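Local atomic coordinates of 2-dehydropantoate 2-reductase (PDB entry 3HN2), a protein that probably catalyses the NADPH-dependent reduction of 2-dehydropantoate (ketopantoate) to (R)-pantoate, the second step of the route from 3-methyl-2-oxobutanoate in pantothenate biosynthesis. Residues 279-282 and 283-286; 287-290 and 291-294; 110-113 and 114-118. All blocks are in the same frame, centred on the assembly; numbering follows the deposited sequence.

Contact 1: residues 279-282 and 283-286; sequences LAYG and AREG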
ATOM      1  N   LEU A 279     -25.275   7.350   3.867  1.00 50.60           N
ATOM      2  CA  LEU A 279     -25.825   8.634   4.322  1.00 45.12           C
ATOM      3  C   LEU A 279     -27.236   8.438   4.870  1.00 37.58           C
ATOM      4  O   LEU A 279     -27.568   9.001   5.914  1.00 37.99           O
ATOM      5  CB  LEU A 279     -25.811   9.691   3.209  1.00 25.61           C
ATOM      6  CG  LEU A 279     -24.513  10.459   2.960  1.00 70.60           C
ATOM      7  CD1 LEU A 279     -24.513  11.133   1.591  1.00 73.03           C
ATOM      8  CD2 LEU A 279     -24.264  11.478   4.053  1.00 71.37           C
ATOM      9  N   ALA A 280     -28.040   7.634   4.169  1.00 38.07           N
ATOM     10  CA  ALA A 280     -29.347   7.177   4.673  1.00 38.57           C
ATOM     11  C   ALA A 280     -29.230   6.507   6.034  1.00 38.02           C
ATOM     12  O   ALA A 280     -29.941   6.886   6.965  1.00 49.56           O
ATOM     13  CB  ALA A 280     -30.034   6.232   3.672  1.00 37.45           C
ATOM     14  N   TYR A 281     -28.314   5.542   6.149  1.00 42.87           N
ATOM     15  CA  TYR A 281     -28.092   4.801   7.399  1.00 44.20           C
ATOM     16  C   TYR A 281     -27.664   5.675   8.575  1.00 49.44           C
ATOM     17  O   TYR A 281     -28.046   5.412   9.715  1.00 55.20           O
ATOM     18  CB  TYR A 281     -27.093   3.657   7.196  1.00 47.30           C
ATOM     19  CG  TYR A 281     -27.733   2.336   6.815  1.00 58.90           C
ATOM     20  CD1 TYR A 281     -28.448   1.585   7.750  1.00 63.56           C
ATOM     21  CD2 TYR A 281     -27.622   1.836   5.521  1.00 67.96           C
ATOM     22  CE1 TYR A 281     -29.037   0.374   7.400  1.00 74.22           C
ATOM     23  CE2 TYR A 281     -28.203   0.624   5.160  1.00 68.32           C
ATOM     24  CZ  TYR A 281     -28.909  -0.099   6.103  1.00 74.56           C
ATOM     25  OH  TYR A 281     -29.481  -1.298   5.743  1.00 73.03           O
ATOM     26  N   GLY A 282     -26.885   6.716   8.291  1.00 54.37           N
ATOM     27  CA  GLY A 282     -26.463   7.668   9.313  1.00 61.33           C
ATOM     28  C   GLY A 282     -27.562   8.632   9.720  1.00 67.55           C
ATOM     29  O   GLY A 282     -27.663   9.000  10.893  1.00 69.97           O
ATOM     30  N   ALA A 283     -28.379   9.041   8.747  1.00 70.16           N
ATOM     31  CA  ALA A 283     -29.482   9.978   8.980  1.00 69.15           C
ATOM     32  C   ALA A 283     -30.605   9.317   9.764  1.00 68.53           C
ATOM     33  O   ALA A 283     -31.265   9.967  10.576  1.00 70.76           O
ATOM     34  CB  ALA A 283     -30.006  10.529   7.664  1.00 69.38           C
ATOM     35  N   ARG A 284     -30.795   8.020   9.509  1.00 67.48           N
ATOM     36  CA  ARG A 284     -31.729   7.153  10.235  1.00 64.86           C
ATOM     37  C   ARG A 284     -31.431   7.129  11.736  1.00 62.77           C
ATOM     38  O   ARG A 284     -32.337   6.991  12.553  1.00 71.47           O
ATOM     39  CB  ARG A 284     -31.630   5.735   9.670  1.00 68.35           C
ATOM     40  CG  ARG A 284     -32.758   4.777  10.031  1.00 79.56           C
ATOM     41  CD  ARG A 284     -32.191   3.374  10.205  1.00 86.85           C
ATOM     42  NE  ARG A 284     -32.873   2.381   9.381  1.00 93.02           N
ATOM     43  CZ  ARG A 284     -32.466   1.123   9.215  1.00 95.41           C
ATOM     44  NH1 ARG A 284     -31.368   0.681   9.818  1.00 89.33           N
ATOM     45  NH2 ARG A 284     -33.160   0.303   8.436  1.00 93.68           N
ATOM     46  N   GLU A 285     -30.153   7.249  12.084  1.00 61.72           N
ATOM     47  CA  GLU A 285     -29.719   7.326  13.474  1.00 59.42           C
ATOM     48  C   GLU A 285     -29.410   8.764  13.867  1.00 58.98           C
ATOM     49  O   GLU A 285     -29.082   9.040  15.021  1.00 59.40           O
ATOM     50  CB  GLU A 285     -28.495   6.435  13.712  1.00 58.96           C
ATOM     51  CG  GLU A 285     -28.600   5.025  13.119  1.00 62.77           C
ATOM     52  CD  GLU A 285     -29.704   4.177  13.742  1.00 64.38           C
ATOM     53  OE1 GLU A 285     -30.318   3.388  12.997  1.00 64.93           O
ATOM     54  OE2 GLU A 285     -29.961   4.294  14.964  1.00 66.73           O
ATOM     55  N   GLY A 286     -29.515   9.671  12.898  1.00 62.59           N
ATOM     56  CA  GLY A 286     -29.298  11.099  13.125  1.00 64.53           C
ATOM     57  C   GLY A 286     -27.844  11.455  13.352  1.00 63.15           C
ATOM     58  O   GLY A 286     -27.462  11.815  14.463  1.00 62.95           O
TER
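The phenol ring of Tyr281 and the guanidinium group of Arg284 leave the helix in the same direction and run alongside each other, with their planes 83° apart. Arg284 NH1 makes the touch, approaching obliquely to 3.4 Å from Tyr281 CE1 and 3.7 Å from Tyr281 CD1. Both residues belong to the C-terminal turn of helix 271-284, part of the helical C-terminal domain of the ketopantoate reductases. The arginine starts with CG anti to the backbone N (chi1 -165°), then bends at chi2 and chi3, a flexibility that lets this long, exposed side chain fold along the partly exposed ring. Leu106, from a loop, also touches the tyrosine.

The helix ends within these residues. Ala283 N still donates to Leu279 O at 2.9 Å and Arg284 N to Ala280 O at 2.9 Å, but the next step shortens to three residues, a weak bond of 3.3 Å from Glu285 N to Gly282 O. Gly286 then leaves the helical conformation with a positive phi of 72°, readily adopted by a residue without CB. Leu279, a large apolar residue, packs against helix 290-302, while the small Ala280 and Ala283 lie on the exposed side. Tyr281 O takes a weak hydrogen bond from Gln231 NE2, and Glu285 CG rests 3.5 Å from that same Tyr281 O.

Contact 2: residues 287-290 and 291-294; sequences IAMP and RVEM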
ATOM      1  N   ILE A 287     -27.036  11.333  12.299  1.00 65.10           N
ATOM      2  CA  ILE A 287     -25.611  11.687  12.346  1.00 61.97           C
ATOM      3  C   ILE A 287     -25.298  12.753  11.297  1.00 54.68           C
ATOM      4  O   ILE A 287     -25.654  12.617  10.127  1.00 53.39           O
ATOM      5  CB  ILE A 287     -24.677  10.429  12.205  1.00 62.81           C
ATOM      6  CG1 ILE A 287     -24.479   9.739  13.557  1.00 59.98           C
ATOM      7  CG2 ILE A 287     -23.294  10.799  11.684  1.00 50.49           C
ATOM      8  CD1 ILE A 287     -25.565   8.769  13.939  1.00 76.35           C
ATOM      9  N   ALA A 288     -24.654  13.827  11.744  1.00 60.83           N
ATOM     10  CA  ALA A 288     -24.208  14.901  10.866  1.00 50.77           C
ATOM     11  C   ALA A 288     -23.070  14.410   9.982  1.00 48.11           C
ATOM     12  O   ALA A 288     -21.990  14.081  10.471  1.00 48.65           O
ATOM     13  CB  ALA A 288     -23.772  16.099  11.688  1.00 45.42           C
ATOM     14  N   MET A 289     -23.341  14.330   8.682  1.00 50.88           N
ATOM     15  CA  MET A 289     -22.327  13.976   7.688  1.00 46.25           C
ATOM     16  C   MET A 289     -22.306  14.974   6.519  1.00 48.44           C
ATOM     17  O   MET A 289     -22.712  14.631   5.405  1.00 49.83           O
ATOM     18  CB  MET A 289     -22.549  12.548   7.180  1.00 45.20           C
ATOM     19  CG  MET A 289     -22.020  11.466   8.107  1.00 53.64           C
ATOM     20  SD  MET A 289     -22.722   9.833   7.813  1.00 44.38           S
ATOM     21  CE  MET A 289     -21.533   9.065   6.718  1.00 15.60           C
ATOM     22  N   PRO A 290     -21.825  16.212   6.766  1.00 50.13           N
ATOM     23  CA  PRO A 290     -21.883  17.257   5.733  1.00 46.99           C
ATOM     24  C   PRO A 290     -20.968  17.006   4.542  1.00 43.98           C
ATOM     25  O   PRO A 290     -21.317  17.359   3.411  1.00 44.57           O
ATOM     26  CB  PRO A 290     -21.430  18.522   6.477  1.00 44.92           C
ATOM     27  CG  PRO A 290     -21.486  18.178   7.932  1.00 52.96           C
ATOM     28  CD  PRO A 290     -21.212  16.718   8.006  1.00 45.69           C
ATOM     29  N   ARG A 291     -19.815  16.394   4.791  1.00 46.08           N
ATOM     30  CA  ARG A 291     -18.813  16.204   3.745  1.00 38.26           C
ATOM     31  C   ARG A 291     -19.205  15.088   2.787  1.00 27.32           C
ATOM     32  O   ARG A 291     -19.145  15.262   1.552  1.00  8.23           O
ATOM     33  CB  ARG A 291     -17.416  15.984   4.343  1.00 36.77           C
ATOM     34  CG  ARG A 291     -16.803  17.260   4.916  1.00 53.31           C
ATOM     35  CD  ARG A 291     -15.413  17.029   5.534  1.00 40.35           C
ATOM     36  NE  ARG A 291     -15.139  17.997   6.600  1.00 26.74           N
ATOM     37  CZ  ARG A 291     -15.517  17.861   7.872  1.00 37.33           C
ATOM     38  NH1 ARG A 291     -16.197  16.792   8.273  1.00 57.77           N
ATOM     39  NH2 ARG A 291     -15.225  18.804   8.753  1.00 17.14           N
ATOM     40  N   VAL A 292     -19.651  13.959   3.353  1.00 25.70           N
ATOM     41  CA  VAL A 292     -20.163  12.845   2.538  1.00 10.86           C
ATOM     42  C   VAL A 292     -21.312  13.359   1.675  1.00  2.00           C
ATOM     43  O   VAL A 292     -21.395  13.035   0.484  1.00  7.20           O
ATOM     44  CB  VAL A 292     -20.533  11.583   3.375  1.00 35.01           C
ATOM     45  CG1 VAL A 292     -20.757  10.386   2.464  1.00 38.70           C
ATOM     46  CG2 VAL A 292     -19.420  11.241   4.397  1.00 14.85           C
ATOM     47  N   GLU A 293     -22.094  14.283   2.222  1.00  2.00           N
ATOM     48  CA  GLU A 293     -23.277  14.784   1.529  1.00 25.88           C
ATOM     49  C   GLU A 293     -22.918  15.649   0.370  1.00 32.84           C
ATOM     50  O   GLU A 293     -23.395  15.425  -0.741  1.00 51.37           O
ATOM     51  CB  GLU A 293     -24.208  15.552   2.467  1.00 35.52           C
ATOM     52  CG  GLU A 293     -25.483  14.785   2.790  1.00 51.14           C
ATOM     53  CD  GLU A 293     -26.612  15.684   3.250  1.00 68.51           C
ATOM     54  OE1 GLU A 293     -27.017  16.579   2.479  1.00 66.24           O
ATOM     55  OE2 GLU A 293     -27.103  15.486   4.381  1.00 95.00           O
ATOM     56  N   MET A 294     -22.067  16.632   0.641  1.00 42.43           N
ATOM     57  CA  MET A 294     -21.527  17.504  -0.374  1.00 34.04           C
ATOM     58  C   MET A 294     -20.886  16.674  -1.480  1.00 37.78           C
ATOM     59  O   MET A 294     -21.193  16.880  -2.656  1.00 39.44           O
ATOM     60  CB  MET A 294     -20.514  18.449   0.260  1.00 44.42           C
ATOM     61  CG  MET A 294     -20.040  19.541  -0.648  1.00 25.66           C
ATOM     62  SD  MET A 294     -19.153  20.782   0.276  1.00 40.06           S
ATOM     63  CE  MET A 294     -18.282  21.536  -1.090  1.00 12.45           C
TER
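Met289 and Val292 touch through their ends, CE of the methionine lying alongside the valine at 3.8 Å from its CG2. This is the buried half of the contact. The methionine keeps CG beside its backbone N (chi1 -80°), runs on extended and bends only at chi3, where the flexible thioether turns its methyl to the valine. Leu279 of helix 271-284 packs against both residues, and Phe275 adds to the cover of Val292, so that apolar chains suit both positions.

The pair sits where a loop becomes helix 290-302: Met289 occupies the N-cap position and Pro290 opens the first turn. A proline fits there because it has no N-H, and a helix leaves its first amides without acceptors of its own. Met289 O receives Glu293 N at 3.3 Å, and Pro290 O receives Met294 N at 3.0 Å in a much straighter bond (171°). A thioether is a poor acceptor for the early amides, and Glu223 of helix 211-229 serves instead: its OE1 accepts from Val292 N while its OE2 forms a salt bridge with Arg291 NH1. The positive end of the helix would probably stabilise this carboxylate further.

The other half faces solvent, though part of it is firmly held. Pro290 is exposed, yet its CB lies 3.2 Å from Arg291 N and its ring touches Glu223. Arg291 is fixed by its salt bridge, and its extended chain packs on Leu216 and Ile220 on the way there. Contact is thinner at the last two residues: Glu293 meets the preceding segment mainly through CB, 3.4 Å from Met289 O, and Met294 through CB, 3.4 Å from Pro290 O, before its straight chain leads away.

Contact 3: residues 110-113 and 114-118; sequences EALA and TLFGA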
ATOM      1  N   GLU A 110     -28.800  -7.074   2.298  1.00 46.84           N
ATOM      2  CA  GLU A 110     -30.165  -6.953   2.793  1.00 52.31           C
ATOM      3  C   GLU A 110     -31.211  -7.079   1.687  1.00 54.97           C
ATOM      4  O   GLU A 110     -32.294  -7.623   1.919  1.00 56.89           O
ATOM      5  CB  GLU A 110     -30.339  -5.618   3.533  1.00 46.06           C
ATOM      6  CG  GLU A 110     -29.484  -5.459   4.798  1.00 53.03           C
ATOM      7  CD  GLU A 110     -28.097  -4.837   4.551  1.00 63.87           C
ATOM      8  OE1 GLU A 110     -27.559  -4.199   5.482  1.00 51.82           O
ATOM      9  OE2 GLU A 110     -27.538  -4.983   3.441  1.00 62.34           O
ATOM     10  N   ALA A 111     -30.882  -6.569   0.498  1.00 52.72           N
ATOM     11  CA  ALA A 111     -31.775  -6.626  -0.660  1.00 50.02           C
ATOM     12  C   ALA A 111     -32.013  -8.070  -1.067  1.00 56.50           C
ATOM     13  O   ALA A 111     -33.160  -8.507  -1.184  1.00 62.68           O
ATOM     14  CB  ALA A 111     -31.198  -5.840  -1.824  1.00 42.08           C
ATOM     15  N   LEU A 112     -30.911  -8.798  -1.246  1.00 57.49           N
ATOM     16  CA  LEU A 112     -30.908 -10.217  -1.583  1.00 47.81           C
ATOM     17  C   LEU A 112     -31.529 -11.074  -0.487  1.00 50.19           C
ATOM     18  O   LEU A 112     -32.105 -12.125  -0.776  1.00 60.77           O
ATOM     19  CB  LEU A 112     -29.474 -10.688  -1.832  1.00 48.38           C
ATOM     20  CG  LEU A 112     -28.678 -10.122  -3.008  1.00 40.87           C
ATOM     21  CD1 LEU A 112     -27.183 -10.356  -2.796  1.00 39.87           C
ATOM     22  CD2 LEU A 112     -29.136 -10.728  -4.326  1.00 30.16           C
ATOM     23  N   ALA A 113     -31.398 -10.628   0.762  1.00 51.04           N
ATOM     24  CA  ALA A 113     -32.000 -11.310   1.910  1.00 54.08           C
ATOM     25  C   ALA A 113     -33.519 -11.180   1.912  1.00 57.12           C
ATOM     26  O   ALA A 113     -34.221 -12.144   2.206  1.00 59.14           O
ATOM     27  CB  ALA A 113     -31.421 -10.785   3.209  1.00 46.52           C
ATOM     28  N   THR A 114     -34.007  -9.983   1.579  1.00 61.43           N
ATOM     29  CA  THR A 114     -35.433  -9.713   1.402  1.00 62.99           C
ATOM     30  C   THR A 114     -35.971 -10.498   0.206  1.00 64.78           C
ATOM     31  O   THR A 114     -37.085 -11.029   0.246  1.00 68.06           O
ATOM     32  CB  THR A 114     -35.687  -8.208   1.163  1.00 60.41           C
ATOM     33  OG1 THR A 114     -34.983  -7.442   2.146  1.00 73.35           O
ATOM     34  CG2 THR A 114     -37.169  -7.878   1.247  1.00 62.44           C
ATOM     35  N   LEU A 115     -35.158 -10.579  -0.843  1.00 61.15           N
ATOM     36  CA  LEU A 115     -35.575 -11.174  -2.096  1.00 56.87           C
ATOM     37  C   LEU A 115     -35.591 -12.701  -2.053  1.00 58.29           C
ATOM     38  O   LEU A 115     -36.490 -13.320  -2.622  1.00 56.90           O
ATOM     39  CB  LEU A 115     -34.685 -10.677  -3.234  1.00 44.81           C
ATOM     40  CG  LEU A 115     -35.447 -10.206  -4.472  1.00 60.30           C
ATOM     41  CD1 LEU A 115     -34.697  -9.084  -5.159  1.00 69.87           C
ATOM     42  CD2 LEU A 115     -35.734 -11.349  -5.440  1.00 74.66           C
ATOM     43  N   PHE A 116     -34.616 -13.300  -1.368  1.00 60.99           N
ATOM     44  CA  PHE A 116     -34.429 -14.757  -1.410  1.00 61.15           C
ATOM     45  C   PHE A 116     -34.511 -15.477  -0.064  1.00 63.23           C
ATOM     46  O   PHE A 116     -35.140 -16.530   0.041  1.00 68.95           O
ATOM     47  CB  PHE A 116     -33.117 -15.108  -2.122  1.00 53.13           C
ATOM     48  CG  PHE A 116     -33.044 -14.595  -3.531  1.00 49.70           C
ATOM     49  CD1 PHE A 116     -33.785 -15.199  -4.545  1.00 45.43           C
ATOM     50  CD2 PHE A 116     -32.246 -13.495  -3.846  1.00 62.91           C
ATOM     51  CE1 PHE A 116     -33.728 -14.724  -5.852  1.00 39.34           C
ATOM     52  CE2 PHE A 116     -32.179 -13.010  -5.153  1.00 46.88           C
ATOM     53  CZ  PHE A 116     -32.927 -13.625  -6.155  1.00 44.72           C
ATOM     54  N   GLY A 117     -33.871 -14.910   0.954  1.00 64.98           N
ATOM     55  CA  GLY A 117     -33.828 -15.520   2.281  1.00 62.60           C
ATOM     56  C   GLY A 117     -32.535 -15.160   2.978  1.00 65.13           C
ATOM     57  O   GLY A 117     -31.454 -15.314   2.407  1.00 68.41           O
ATOM     58  N   ALA A 118     -32.648 -14.682   4.215  1.00 63.15           N
ATOM     59  CA  ALA A 118     -31.504 -14.162   4.968  1.00 58.00           C
ATOM     60  C   ALA A 118     -30.473 -15.223   5.363  1.00 59.78           C
ATOM     61  O   ALA A 118     -29.298 -14.910   5.532  1.00 65.76           O
ATOM     62  CB  ALA A 118     -31.980 -13.387   6.190  1.00 54.91           C
TER
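Thr114 grips the carbonyl of Glu110 twice, in the last turn of helix 108-115, the connecting helix of a beta-alpha-beta unit in the Rossmann-type domain. Its OG1 donates to Glu110 O at 2.7 Å and its N donates to the same oxygen at 2.9 Å, the two arriving from opposite faces of the carbonyl plane. The hydroxyl gets there because OG1 stands beside the backbone N (chi1 -48°); the short, beta-branched threonine thus puts it close enough to bond the carbonyl four residues earlier, which suits an exposed position. The remaining hydrogen bonds are backbone ones: Leu115 N to Ala111 O, and Phe116 N to Leu112 O at 2.8 Å.

Apolar contacts follow the chain as it leaves the helix. Leu112 CD2 meets Phe116 CE2 at 3.9 Å, and Leu115 CD2 lies 3.7 Å above one face of the phenyl ring, toward its rim. Ile89 and Ile99 also touch the phenylalanine, in keeping with its large apolar ring. An alanine here removes the ring, which would probably open a gap beside Leu112 CD2 and leave the Leu115 methyl without the face it packs on. Gly117, at a phi of 149°, adopts a backbone shape that would jam a CB against the preceding carbonyl. The turn then brings Ala118 back, its CB 4.0 Å from Ala113 CB.

Contacts 1 and 2 are consecutive in the chain, the end of one helix and the start of the next, with centres about 10 Å apart. Leu279 packs across the junction, its CG 3.8 Å from Val292 CG1, and Gly282 O lies 3.6 Å from Ile287 CB. Contact 3 belongs to the Rossmann-type domain, its centre about 21 Å from that of contact 1; yet Tyr281 OH comes within 3.5 Å of Glu110 OE1, a packing touch between the two domains. Contact 2 is remote from contact 3, about 15 Å at the nearest atoms. As in related reductases, NADPH would be expected in the cleft between these domains.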